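Local coordinates for Alpha/beta hydrolase fold-3 domain-containing protein (Enterococcus faecalis, PDB 2QRU) that is of unknown specific function but, from its alpha/beta hydrolase fold, is probably a hydrolase, at residues N129-T134 / E248-K253; F214-S219 / K242-L247; L136-E141 / E222-R227; G36-G41 / L64-A69. All blocks are in the same frame, centred on the assembly; numbering follows the deposited sequence. Where two conformers were deposited one is given.

In the fold
The four contacts sample an alpha/beta hydrolase from the loops around its probable active site to the edge of its sheet. Contacts 1 and 4 are buried and reach the same phosphate, through a histidine and two glycine amides respectively; contact 1 is rich in aromatic packing, whereas contact 4 is held largely by main chain and aliphatic groups. Contact 2 is partly buried and joins strands 213-218 and 240-244 by backbone and hydroxyl hydrogen bonds; it touches contact 1, whose strand 127-130 is next in the sheet. Contact 3, also partly buried, has no hydrogen bond between its segments. Its apolar side touches contact 1 through Phe138 and Val224, while Glu141 and Arg227 at its margin are exposed.

Contact 1: N129-T134 / E248-K253; sequences NFYGYT and EHDFLK. With PO4 (phosphate ion), chain B.
With chi1 at 41°, CG of Tyr131 sits between its own backbone N and carbonyl carbon, while Asp250 carries CG opposite the backbone N (chi1 -168°), and these two rotations bring phenol and carboxylate together. The hydroxyl donates to the acid, OH of Tyr131 lying 2.6 Å from OD1 of Asp250 and meeting it on the anti side, a little out of the carboxylate plane. The same oxygen accepts a nearly straight bond from the main chain, Leu252 N to Tyr131 OH at 3.0 Å. Donor and acceptor roles of the buried phenol are thus both filled, which fixes its rotation; Arg103 forms a salt bridge with OD1 as a second partner.

This is the loop that follows the last strand of an alpha/beta hydrolase fold, where the family carries its histidine. ND1 of His249 is hydrogen-bonded to Asp221 and NE2 to Ser104, a pattern consistent with a Ser-His-Asp catalytic triad, and NE2 of His249 also reaches O1 of the phosphate at 3.0 Å. Tyr131 packs against this loop: the carbonyl O of His249 lies 3.2 Å above the plane of its ring, over its centre, and the ring's edge makes a T-shaped pair with the imidazole, CD1 of Tyr131 being 3.4 Å from CE1 of His249. A second T-shaped pair, with planes at 63°, places CE2 of Tyr131 over the centre of the Phe251 face. Beyond it, Leu252 crosses Phe130 at about a right angle and sets CD2 over the ring in a CH-pi contact, 3.7 Å from CE1 of Phe130.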
# COMPACT_ATOMS: atom_id res chain seq x y z
N ASN A 129 6.19 4.89 -3.19
CA ASN A 129 4.89 5.31 -2.71
C ASN A 129 4.02 5.82 -3.87
O ASN A 129 4.35 6.84 -4.48
CB ASN A 129 5.07 6.50 -1.76
CG ASN A 129 3.76 7.12 -1.41
OD1 ASN A 129 2.86 6.42 -0.96
ND2 ASN A 129 3.64 8.43 -1.59
N PHE A 130 2.92 5.12 -4.14
CA PHE A 130 1.85 5.60 -5.02
C PHE A 130 0.75 6.15 -4.15
O PHE A 130 -0.04 5.36 -3.59
CB PHE A 130 1.35 4.45 -5.89
CG PHE A 130 2.28 4.15 -7.02
CD1 PHE A 130 2.16 4.86 -8.23
CD2 PHE A 130 3.24 3.17 -6.90
CE1 PHE A 130 3.05 4.60 -9.31
CE2 PHE A 130 4.11 2.89 -7.95
CZ PHE A 130 4.03 3.59 -9.16
N TYR A 131 0.74 7.49 -3.99
CA TYR A 131 -0.36 8.24 -3.35
C TYR A 131 -0.85 7.65 -2.00
O TYR A 131 -2.06 7.56 -1.71
CB TYR A 131 -1.50 8.53 -4.35
CG TYR A 131 -1.86 7.39 -5.28
CD1 TYR A 131 -2.71 6.37 -4.88
CD2 TYR A 131 -1.31 7.32 -6.57
CE1 TYR A 131 -3.05 5.31 -5.75
CE2 TYR A 131 -1.63 6.26 -7.44
CZ TYR A 131 -2.49 5.26 -7.03
OH TYR A 131 -2.83 4.25 -7.95
N GLY A 132 0.13 7.27 -1.18
CA GLY A 132 -0.15 6.86 0.20
C GLY A 132 -0.19 8.07 1.14
O GLY A 132 -0.34 9.23 0.72
N TYR A 133 0.00 7.77 2.43
CA TYR A 133 -0.14 8.77 3.48
C TYR A 133 0.59 8.32 4.73
O TYR A 133 0.91 7.13 4.86
CB TYR A 133 -1.61 9.05 3.75
CG TYR A 133 -2.54 7.87 3.69
CD1 TYR A 133 -3.15 7.48 2.48
CD2 TYR A 133 -2.89 7.17 4.86
CE1 TYR A 133 -4.04 6.39 2.42
CE2 TYR A 133 -3.77 6.08 4.80
CZ TYR A 133 -4.36 5.72 3.59
OH TYR A 133 -5.26 4.67 3.51
N THR A 134 0.85 9.28 5.65
CA THR A 134 1.74 9.04 6.78
C THR A 134 0.94 9.07 8.10
O THR A 134 1.47 8.74 9.15
CB THR A 134 2.82 10.15 6.85
OG1 THR A 134 2.17 11.43 6.75
CG2 THR A 134 3.85 10.00 5.72
N GLU A 248 -7.47 11.22 -11.46
CA GLU A 248 -8.11 10.68 -10.25
C GLU A 248 -7.07 10.01 -9.37
O GLU A 248 -6.02 9.55 -9.84
CB GLU A 248 -9.19 9.67 -10.63
CG GLU A 248 -9.99 9.07 -9.45
CD GLU A 248 -9.70 7.55 -9.20
OE1 GLU A 248 -9.95 6.74 -10.14
OE2 GLU A 248 -9.31 7.17 -8.07
N HIS A 249 -7.38 9.97 -8.07
CA HIS A 249 -6.58 9.28 -7.06
C HIS A 249 -5.83 8.04 -7.55
O HIS A 249 -4.57 7.98 -7.51
CB HIS A 249 -7.51 8.91 -5.88
CG HIS A 249 -6.86 8.07 -4.82
ND1 HIS A 249 -5.79 8.50 -4.07
CD2 HIS A 249 -7.16 6.83 -4.36
CE1 HIS A 249 -5.45 7.57 -3.21
NE2 HIS A 249 -6.26 6.54 -3.37
N ASP A 250 -6.57 7.02 -7.99
CA ASP A 250 -5.96 5.69 -8.14
C ASP A 250 -5.43 5.50 -9.54
O ASP A 250 -5.90 4.63 -10.28
CB ASP A 250 -6.97 4.58 -7.79
CG ASP A 250 -6.31 3.21 -7.64
OD1 ASP A 250 -5.09 3.10 -7.36
OD2 ASP A 250 -7.03 2.21 -7.79
N PHE A 251 -4.46 6.32 -9.92
CA PHE A 251 -4.12 6.33 -11.36
C PHE A 251 -3.37 5.09 -11.87
O PHE A 251 -3.19 4.94 -13.10
CB PHE A 251 -3.44 7.63 -11.80
CG PHE A 251 -2.14 7.92 -11.08
CD1 PHE A 251 -1.01 7.23 -11.46
CD2 PHE A 251 -2.06 8.89 -10.07
CE1 PHE A 251 0.23 7.49 -10.82
CE2 PHE A 251 -0.83 9.16 -9.46
CZ PHE A 251 0.30 8.47 -9.84
N LEU A 252 -2.98 4.17 -10.96
CA LEU A 252 -2.49 2.85 -11.41
C LEU A 252 -3.56 2.02 -12.17
O LEU A 252 -3.24 1.04 -12.85
CB LEU A 252 -1.88 2.02 -10.27
CG LEU A 252 -0.54 2.52 -9.70
CD1 LEU A 252 -0.26 1.67 -8.52
CD2 LEU A 252 0.53 2.30 -10.74
N LYS A 253 -4.83 2.44 -12.07
CA LYS A 253 -5.90 1.83 -12.88
C LYS A 253 -5.79 2.19 -14.36
O LYS A 253 -6.39 1.52 -15.23
CB LYS A 253 -7.26 2.25 -12.36
CG LYS A 253 -7.62 1.67 -11.02
CD LYS A 253 -9.07 1.96 -10.70
CE LYS A 253 -9.33 3.47 -10.62
NZ LYS A 253 -10.72 3.74 -10.17
P PO4 B . -7.44 3.25 -1.80
O1 PO4 B . -7.42 4.70 -1.36
O2 PO4 B . -8.89 2.77 -1.80
O3 PO4 B . -6.97 3.12 -3.26
O4 PO4 B . -6.53 2.46 -0.88

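Contact 2: F214-S219 / K242-L247; sequences FSTASS and KAVYYL
Lys242 N donates to Ser215 O at 2.9 Å, the first of three backbone bonds that tie strand 213-218 and the loop after it to the parallel strand 240-244. Further along, Val244 N reaches Ala217 O at 3.1 Å, and Ser219 N returns a bond to Val244 O at 2.9 Å. Between these, a side chain does the work. A chi1 of -180° turns OG1 of Thr216 toward the neighbouring strand, and it donates to Lys242 O across 2.8 Å. Ser218 behaves alike: OG gives a short bond to Leu247 O, 2.5 Å away, beyond the end of the strand, and Ser220 N is a further partner of this hydroxyl.

Carbon contacts fill in around the polar ones. The aliphatic stem of Lys242 crosses Phe214 at about a right angle, with CG 3.7 Å from CZ of Phe214, before a bend at chi2 carries the amine away. On the face shared with Thr216 and Ser218, Val244 CG2 packs 3.7 Å from Ser218 CB.

A second shell sets these groups in place. Helix 258-272 packs against Phe214, Thr216 and Lys242, Phe251 rests on Val244, and helix 227-235 touches Ser215 and Ala217 on the other face. That helix is the connection of a beta-alpha-beta crossover whose second strand is the outermost one. Strand 240-244 is weakly bonded by its main chain; the Thr216 hydroxyl adds a side-chain bond to the pairing itself, and that of Ser218 ties down the loop that follows strand 240-244.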
# COMPACT_ATOMS: atom_id res chain seq x y z
N PHE A 214 10.72 6.82 -3.82
CA PHE A 214 10.12 7.43 -5.02
C PHE A 214 8.64 7.60 -4.75
O PHE A 214 7.92 6.61 -4.48
CB PHE A 214 10.31 6.56 -6.25
CG PHE A 214 9.75 7.16 -7.51
CD1 PHE A 214 8.37 7.07 -7.81
CD2 PHE A 214 10.62 7.84 -8.39
CE1 PHE A 214 7.87 7.63 -9.00
CE2 PHE A 214 10.13 8.43 -9.58
CZ PHE A 214 8.76 8.32 -9.89
N SER A 215 8.18 8.85 -4.76
CA SER A 215 6.82 9.16 -4.29
C SER A 215 6.07 9.92 -5.37
O SER A 215 6.62 10.83 -5.97
CB SER A 215 6.90 10.06 -3.05
OG SER A 215 5.61 10.38 -2.53
N THR A 216 4.80 9.57 -5.60
CA THR A 216 4.02 10.19 -6.67
C THR A 216 2.52 10.22 -6.31
O THR A 216 2.02 9.33 -5.64
CB THR A 216 4.24 9.43 -8.02
OG1 THR A 216 3.47 10.04 -9.06
CG2 THR A 216 3.80 7.94 -7.89
N ALA A 217 1.84 11.26 -6.78
CA ALA A 217 0.40 11.44 -6.53
C ALA A 217 -0.09 12.51 -7.46
O ALA A 217 0.70 13.33 -7.96
CB ALA A 217 0.14 11.85 -5.09
N SER A 218 -1.40 12.48 -7.70
CA SER A 218 -2.04 13.46 -8.56
C SER A 218 -2.46 14.69 -7.78
O SER A 218 -3.06 14.58 -6.69
CB SER A 218 -3.28 12.83 -9.18
OG SER A 218 -3.99 13.83 -9.89
N SER A 219 -2.18 15.86 -8.35
CA SER A 219 -2.65 17.15 -7.79
C SER A 219 -4.15 17.20 -7.57
O SER A 219 -4.63 17.85 -6.63
CB SER A 219 -2.22 18.32 -8.67
OG SER A 219 -2.79 18.26 -9.99
N LYS A 242 7.33 13.03 -7.66
CA LYS A 242 6.90 13.34 -9.02
C LYS A 242 5.39 13.50 -9.02
O LYS A 242 4.67 12.56 -8.74
CB LYS A 242 7.32 12.23 -10.02
CG LYS A 242 8.84 12.01 -10.15
CD LYS A 242 9.47 13.27 -10.65
CE LYS A 242 10.89 13.03 -11.10
NZ LYS A 242 11.29 14.13 -12.02
N ALA A 243 4.92 14.71 -9.30
CA ALA A 243 3.48 14.92 -9.40
C ALA A 243 2.97 14.40 -10.74
O ALA A 243 3.69 14.42 -11.75
CB ALA A 243 3.15 16.39 -9.28
N VAL A 244 1.72 13.97 -10.77
CA VAL A 244 0.98 13.94 -12.03
C VAL A 244 -0.19 14.90 -11.84
O VAL A 244 -0.56 15.24 -10.71
CB VAL A 244 0.52 12.53 -12.45
CG1 VAL A 244 1.72 11.57 -12.55
CG2 VAL A 244 -0.50 11.98 -11.50
N TYR A 245 -0.75 15.37 -12.96
CA TYR A 245 -1.72 16.43 -12.89
C TYR A 245 -3.06 15.96 -13.47
O TYR A 245 -3.10 15.13 -14.38
CB TYR A 245 -1.16 17.72 -13.57
CG TYR A 245 0.00 18.31 -12.77
CD1 TYR A 245 -0.23 19.06 -11.61
CD2 TYR A 245 1.33 18.07 -13.13
CE1 TYR A 245 0.83 19.57 -10.84
CE2 TYR A 245 2.39 18.59 -12.37
CZ TYR A 245 2.13 19.34 -11.22
OH TYR A 245 3.17 19.84 -10.45
N TYR A 246 -4.15 16.42 -12.87
CA TYR A 246 -5.47 16.28 -13.49
C TYR A 246 -6.04 14.85 -13.54
O TYR A 246 -7.03 14.61 -14.22
CB TYR A 246 -5.49 16.99 -14.87
CG TYR A 246 -5.31 18.49 -14.72
CD1 TYR A 246 -6.22 19.24 -13.95
CD2 TYR A 246 -4.23 19.17 -15.30
CE1 TYR A 246 -6.08 20.63 -13.77
CE2 TYR A 246 -4.06 20.56 -15.13
CZ TYR A 246 -5.00 21.28 -14.36
OH TYR A 246 -4.88 22.64 -14.18
N LEU A 247 -5.43 13.91 -12.80
CA LEU A 247 -5.91 12.54 -12.75
C LEU A 247 -6.58 12.21 -11.43
O LEU A 247 -6.27 12.84 -10.40
CB LEU A 247 -4.77 11.53 -12.96
CG LEU A 247 -4.14 11.49 -14.33
CD1 LEU A 247 -3.05 10.44 -14.39
CD2 LEU A 247 -5.21 11.26 -15.42

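Contact 3: L136-E141 / E222-R227; sequences LEFIKE and EEVPFR
Phe138 fits against Val224 and Pro225 where two loops of the alpha/beta hydrolase fold meet, one following strand 127-130 and the other strand 213-218. The first makes a 3-10 turn at 137-140, where a chi1 of 70° swings CG of Phe138 back over its own main chain and points the ring at the second loop. Its CB lies 3.7 Å from CD of Pro225, and farther out CE2 approaches CG2 of Val224 at 3.9 Å and the carbonyl O of Glu223 at 3.4 Å, an oxygen that accepts a hydrogen bond from Arg143. Ile139 CG2 lies over the rim of one face, and Tyr133 and Tyr228 add aromatic neighbours, so this side is close-packed. The second loop is held by Asp221, whose OD1 accepts from the backbone N of both Glu223 and Val224; Val224 in turn touches His249, which carries the packing toward the putative catalytic residues.

The solvent side is looser. In the conformer given, one of two, Glu141 has OE1 4.1 Å from CG of Pro225 and OE2 4.5 Å from NH2 of Arg227, beyond a salt bridge, so any attraction between these charges is uncertain and probably weak. A firmer ionic pair forms within the 3-10 turn itself, where Lys140 NZ sits 2.8 Å from OE1 of Glu137, on the syn lone pair of that oxygen.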
# COMPACT_ATOMS: atom_id res chain seq x y z
N LEU A 136 -3.62 9.32 9.54
CA LEU A 136 -5.01 9.12 9.17
C LEU A 136 -5.86 10.40 9.35
O LEU A 136 -7.09 10.35 9.24
CB LEU A 136 -5.57 7.93 9.98
CG LEU A 136 -4.82 6.61 9.73
CD1 LEU A 136 -5.31 5.54 10.69
CD2 LEU A 136 -4.94 6.15 8.29
N GLU A 137 -5.20 11.55 9.58
CA GLU A 137 -5.96 12.76 9.95
C GLU A 137 -6.93 13.16 8.84
O GLU A 137 -8.02 13.67 9.10
CB GLU A 137 -5.04 13.94 10.25
CG GLU A 137 -4.09 13.66 11.38
CD GLU A 137 -4.84 13.33 12.66
OE1 GLU A 137 -5.77 14.08 13.02
OE2 GLU A 137 -4.49 12.31 13.26
N PHE A 138 -6.53 12.93 7.59
CA PHE A 138 -7.32 13.40 6.46
C PHE A 138 -8.72 12.75 6.39
O PHE A 138 -9.63 13.30 5.76
CB PHE A 138 -6.53 13.22 5.14
CG PHE A 138 -6.37 11.78 4.75
CD1 PHE A 138 -5.36 11.02 5.30
CD2 PHE A 138 -7.23 11.19 3.83
CE1 PHE A 138 -5.22 9.69 4.98
CE2 PHE A 138 -7.09 9.86 3.48
CZ PHE A 138 -6.08 9.10 4.06
N ILE A 139 -8.91 11.60 7.04
CA ILE A 139 -10.22 10.94 6.97
C ILE A 139 -11.26 11.63 7.88
O ILE A 139 -12.45 11.29 7.84
CB ILE A 139 -10.18 9.39 7.24
CG1 ILE A 139 -10.07 9.06 8.73
CG2 ILE A 139 -9.06 8.74 6.42
CD1 ILE A 139 -10.05 7.55 9.03
N LYS A 140 -10.80 12.61 8.66
CA LYS A 140 -11.70 13.41 9.50
C LYS A 140 -12.41 14.46 8.66
O LYS A 140 -13.48 14.97 9.04
CB LYS A 140 -10.90 14.10 10.60
CG LYS A 140 -10.38 13.19 11.70
CD LYS A 140 -9.47 13.98 12.66
CE LYS A 140 -9.04 13.14 13.87
NZ LYS A 140 -8.02 13.84 14.70
N GLU A 141 -11.79 14.81 7.52
CA GLU A 141 -12.31 15.78 6.54
C GLU A 141 -13.42 15.12 5.69
O GLU A 141 -13.27 13.96 5.28
CB GLU A 141 -11.17 16.29 5.60
CG GLU A 141 -9.94 16.99 6.27
CD GLU A 141 -8.62 17.02 5.40
OE1 GLU A 141 -8.65 17.07 4.14
OE2 GLU A 141 -7.52 17.01 6.00
N GLU A 222 -8.71 13.58 -4.88
CA GLU A 222 -9.79 13.96 -3.95
C GLU A 222 -9.93 13.02 -2.76
O GLU A 222 -10.69 13.32 -1.83
CB GLU A 222 -11.13 13.95 -4.70
CG GLU A 222 -11.11 14.77 -5.97
CD GLU A 222 -11.80 16.09 -5.81
OE1 GLU A 222 -11.57 16.75 -4.77
OE2 GLU A 222 -12.56 16.47 -6.72
N GLU A 223 -9.21 11.90 -2.79
CA GLU A 223 -9.30 10.86 -1.75
C GLU A 223 -8.20 10.95 -0.67
O GLU A 223 -8.44 10.65 0.50
CB GLU A 223 -9.32 9.47 -2.41
CG GLU A 223 -10.37 9.34 -3.52
CD GLU A 223 -10.53 7.93 -4.05
OE1 GLU A 223 -10.30 6.97 -3.29
OE2 GLU A 223 -10.91 7.77 -5.23
N VAL A 224 -6.99 11.34 -1.08
CA VAL A 224 -5.88 11.60 -0.17
C VAL A 224 -5.22 12.91 -0.62
O VAL A 224 -4.83 13.02 -1.80
CB VAL A 224 -4.81 10.45 -0.28
CG1 VAL A 224 -3.59 10.73 0.62
CG2 VAL A 224 -5.43 9.07 -0.01
N PRO A 225 -5.10 13.91 0.28
CA PRO A 225 -4.45 15.16 -0.11
C PRO A 225 -3.03 14.88 -0.58
O PRO A 225 -2.26 14.19 0.12
CB PRO A 225 -4.49 16.01 1.17
CG PRO A 225 -5.58 15.39 2.01
CD PRO A 225 -5.58 13.95 1.69
N PHE A 226 -2.66 15.38 -1.77
CA PHE A 226 -1.33 15.01 -2.30
C PHE A 226 -0.15 15.63 -1.56
O PHE A 226 1.00 15.23 -1.77
CB PHE A 226 -1.25 15.12 -3.85
CG PHE A 226 -0.89 16.49 -4.39
CD1 PHE A 226 -1.50 17.66 -3.93
CD2 PHE A 226 0.04 16.57 -5.42
CE1 PHE A 226 -1.16 18.90 -4.52
CE2 PHE A 226 0.36 17.80 -6.04
CZ PHE A 226 -0.22 18.95 -5.57
N ARG A 227 -0.46 16.53 -0.60
CA ARG A 227 0.60 16.99 0.31
C ARG A 227 1.28 15.80 1.01
O ARG A 227 2.46 15.88 1.43
CB ARG A 227 0.06 17.98 1.34
CG ARG A 227 -1.02 17.38 2.26
CD ARG A 227 -1.32 18.30 3.48
NE ARG A 227 -2.35 17.69 4.33
CZ ARG A 227 -2.10 16.79 5.30
NH1 ARG A 227 -0.83 16.39 5.59
NH2 ARG A 227 -3.12 16.29 6.02

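Contact 4: G36-G41 / L64-A69; sequences GGMIYG and LDYLLA. With PO4 (phosphate ion), chain B.
Ile39 wraps its side chain around the carbonyl of Ala69. From CB, 3.7 Å from Ala69 O, the branch CG2 comes to 3.4 Å from the same oxygen. The other branch passes it at CG1, 4.0 Å away, and a bend at chi2 (-86°) brings CD1 back to 3.4 Å from Ala69 O and 3.6 Å from Ala69 CB. That carbonyl also accepts from Arg172. Beside these carbon contacts runs the one direct hydrogen bond between the segments: Ala69 N donates to O of Met38, a selenomethionine, at 2.7 Å, in the carbonyl plane. Leu68 packs CD1 near Ile39 O, and a water donates to both Tyr40 O and Tyr66 OH, joining the segments a second time. Tyr66 is itself placed by its bond to His34 O.

Within loop 36-41, Gly36 O accepts from the N of both Ile39 and Tyr40, and Gly36 N and Gly37 N each lie 2.7 Å from O4 of the phosphate, which Ala105 N also binds. Three amides around one anion, in an HGGG sequence starting at His34, are consistent with the oxyanion hole of hormone-sensitive-lipase-like hydrolases.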
# COMPACT_ATOMS: atom_id res chain seq x y z
N GLY A 36 -7.07 -0.14 -1.56
CA GLY A 36 -8.43 -0.49 -1.14
C GLY A 36 -8.81 0.03 0.24
O GLY A 36 -9.75 -0.51 0.86
N GLY A 37 -8.12 1.06 0.73
CA GLY A 37 -8.54 1.71 1.99
C GLY A 37 -8.46 0.87 3.26
O GLY A 37 -9.04 1.26 4.28
N MSE A 38 -7.73 -0.25 3.21
CA MSE A 38 -7.69 -1.25 4.30
C MSE A 38 -9.04 -1.86 4.61
O MSE A 38 -9.22 -2.44 5.68
CB MSE A 38 -7.04 -0.68 5.58
CG MSE A 38 -5.56 -0.37 5.33
SE MSE A 38 -4.77 0.65 6.84
CE MSE A 38 -5.65 2.38 6.49
N ILE A 39 -9.98 -1.71 3.66
CA ILE A 39 -11.30 -2.33 3.77
C ILE A 39 -11.60 -3.32 2.62
O ILE A 39 -12.31 -4.32 2.82
CB ILE A 39 -12.46 -1.29 3.81
CG1 ILE A 39 -12.23 -0.20 4.89
CG2 ILE A 39 -13.83 -1.98 3.90
CD1 ILE A 39 -12.68 -0.53 6.20
N TYR A 40 -11.11 -3.02 1.41
CA TYR A 40 -11.32 -3.93 0.28
C TYR A 40 -10.03 -4.18 -0.50
O TYR A 40 -8.98 -3.65 -0.16
CB TYR A 40 -12.47 -3.43 -0.62
CG TYR A 40 -12.13 -2.31 -1.60
CD1 TYR A 40 -12.07 -0.97 -1.18
CD2 TYR A 40 -11.89 -2.59 -2.95
CE1 TYR A 40 -11.75 0.06 -2.09
CE2 TYR A 40 -11.57 -1.57 -3.86
CZ TYR A 40 -11.53 -0.26 -3.44
OH TYR A 40 -11.21 0.72 -4.37
N GLY A 41 -10.12 -5.02 -1.52
CA GLY A 41 -9.04 -5.13 -2.51
C GLY A 41 -8.18 -6.36 -2.35
O GLY A 41 -8.44 -7.23 -1.50
N LEU A 64 1.62 -9.09 -1.48
CA LEU A 64 1.33 -9.71 -0.18
C LEU A 64 -0.08 -9.42 0.35
O LEU A 64 -0.59 -8.29 0.23
CB LEU A 64 2.40 -9.22 0.84
CG LEU A 64 2.51 -9.87 2.21
CD1 LEU A 64 2.78 -11.39 2.08
CD2 LEU A 64 3.58 -9.20 3.11
N ASP A 65 -0.71 -10.43 0.97
CA ASP A 65 -1.99 -10.21 1.64
C ASP A 65 -1.81 -9.41 2.92
O ASP A 65 -0.81 -9.57 3.62
CB ASP A 65 -2.60 -11.55 2.11
CG ASP A 65 -3.17 -12.41 0.98
OD1 ASP A 65 -3.36 -11.97 -0.16
OD2 ASP A 65 -3.45 -13.58 1.29
N TYR A 66 -2.82 -8.62 3.26
CA TYR A 66 -2.94 -8.11 4.62
C TYR A 66 -4.41 -8.12 5.09
O TYR A 66 -5.34 -8.17 4.27
CB TYR A 66 -2.28 -6.73 4.71
CG TYR A 66 -2.83 -5.67 3.77
CD1 TYR A 66 -4.04 -5.00 4.07
CD2 TYR A 66 -2.14 -5.33 2.57
CE1 TYR A 66 -4.54 -4.01 3.24
CE2 TYR A 66 -2.64 -4.31 1.74
CZ TYR A 66 -3.82 -3.65 2.07
OH TYR A 66 -4.29 -2.63 1.27
N LEU A 67 -4.61 -8.14 6.40
CA LEU A 67 -5.96 -8.21 6.95
C LEU A 67 -6.75 -6.93 6.65
O LEU A 67 -6.15 -5.83 6.53
CB LEU A 67 -5.91 -8.49 8.46
CG LEU A 67 -5.40 -9.90 8.79
CD1 LEU A 67 -5.20 -10.00 10.29
CD2 LEU A 67 -6.36 -11.02 8.30
N LEU A 68 -8.08 -7.06 6.57
CA LEU A 68 -8.94 -5.94 6.19
C LEU A 68 -9.92 -5.60 7.29
O LEU A 68 -10.42 -6.49 7.99
CB LEU A 68 -9.71 -6.23 4.90
CG LEU A 68 -8.87 -6.58 3.66
CD1 LEU A 68 -9.77 -6.97 2.52
CD2 LEU A 68 -7.94 -5.40 3.28
N ALA A 69 -10.15 -4.30 7.43
CA ALA A 69 -11.14 -3.73 8.34
C ALA A 69 -12.53 -3.77 7.69
O ALA A 69 -12.64 -3.90 6.45
CB ALA A 69 -10.73 -2.28 8.71
P PO4 B . -7.44 3.25 -1.80
O1 PO4 B . -7.42 4.70 -1.36
O2 PO4 B . -8.89 2.77 -1.80
O3 PO4 B . -6.97 3.12 -3.26
O4 PO4 B . -6.53 2.46 -0.88
O HOH W 1 -7.04 -2.27 1.34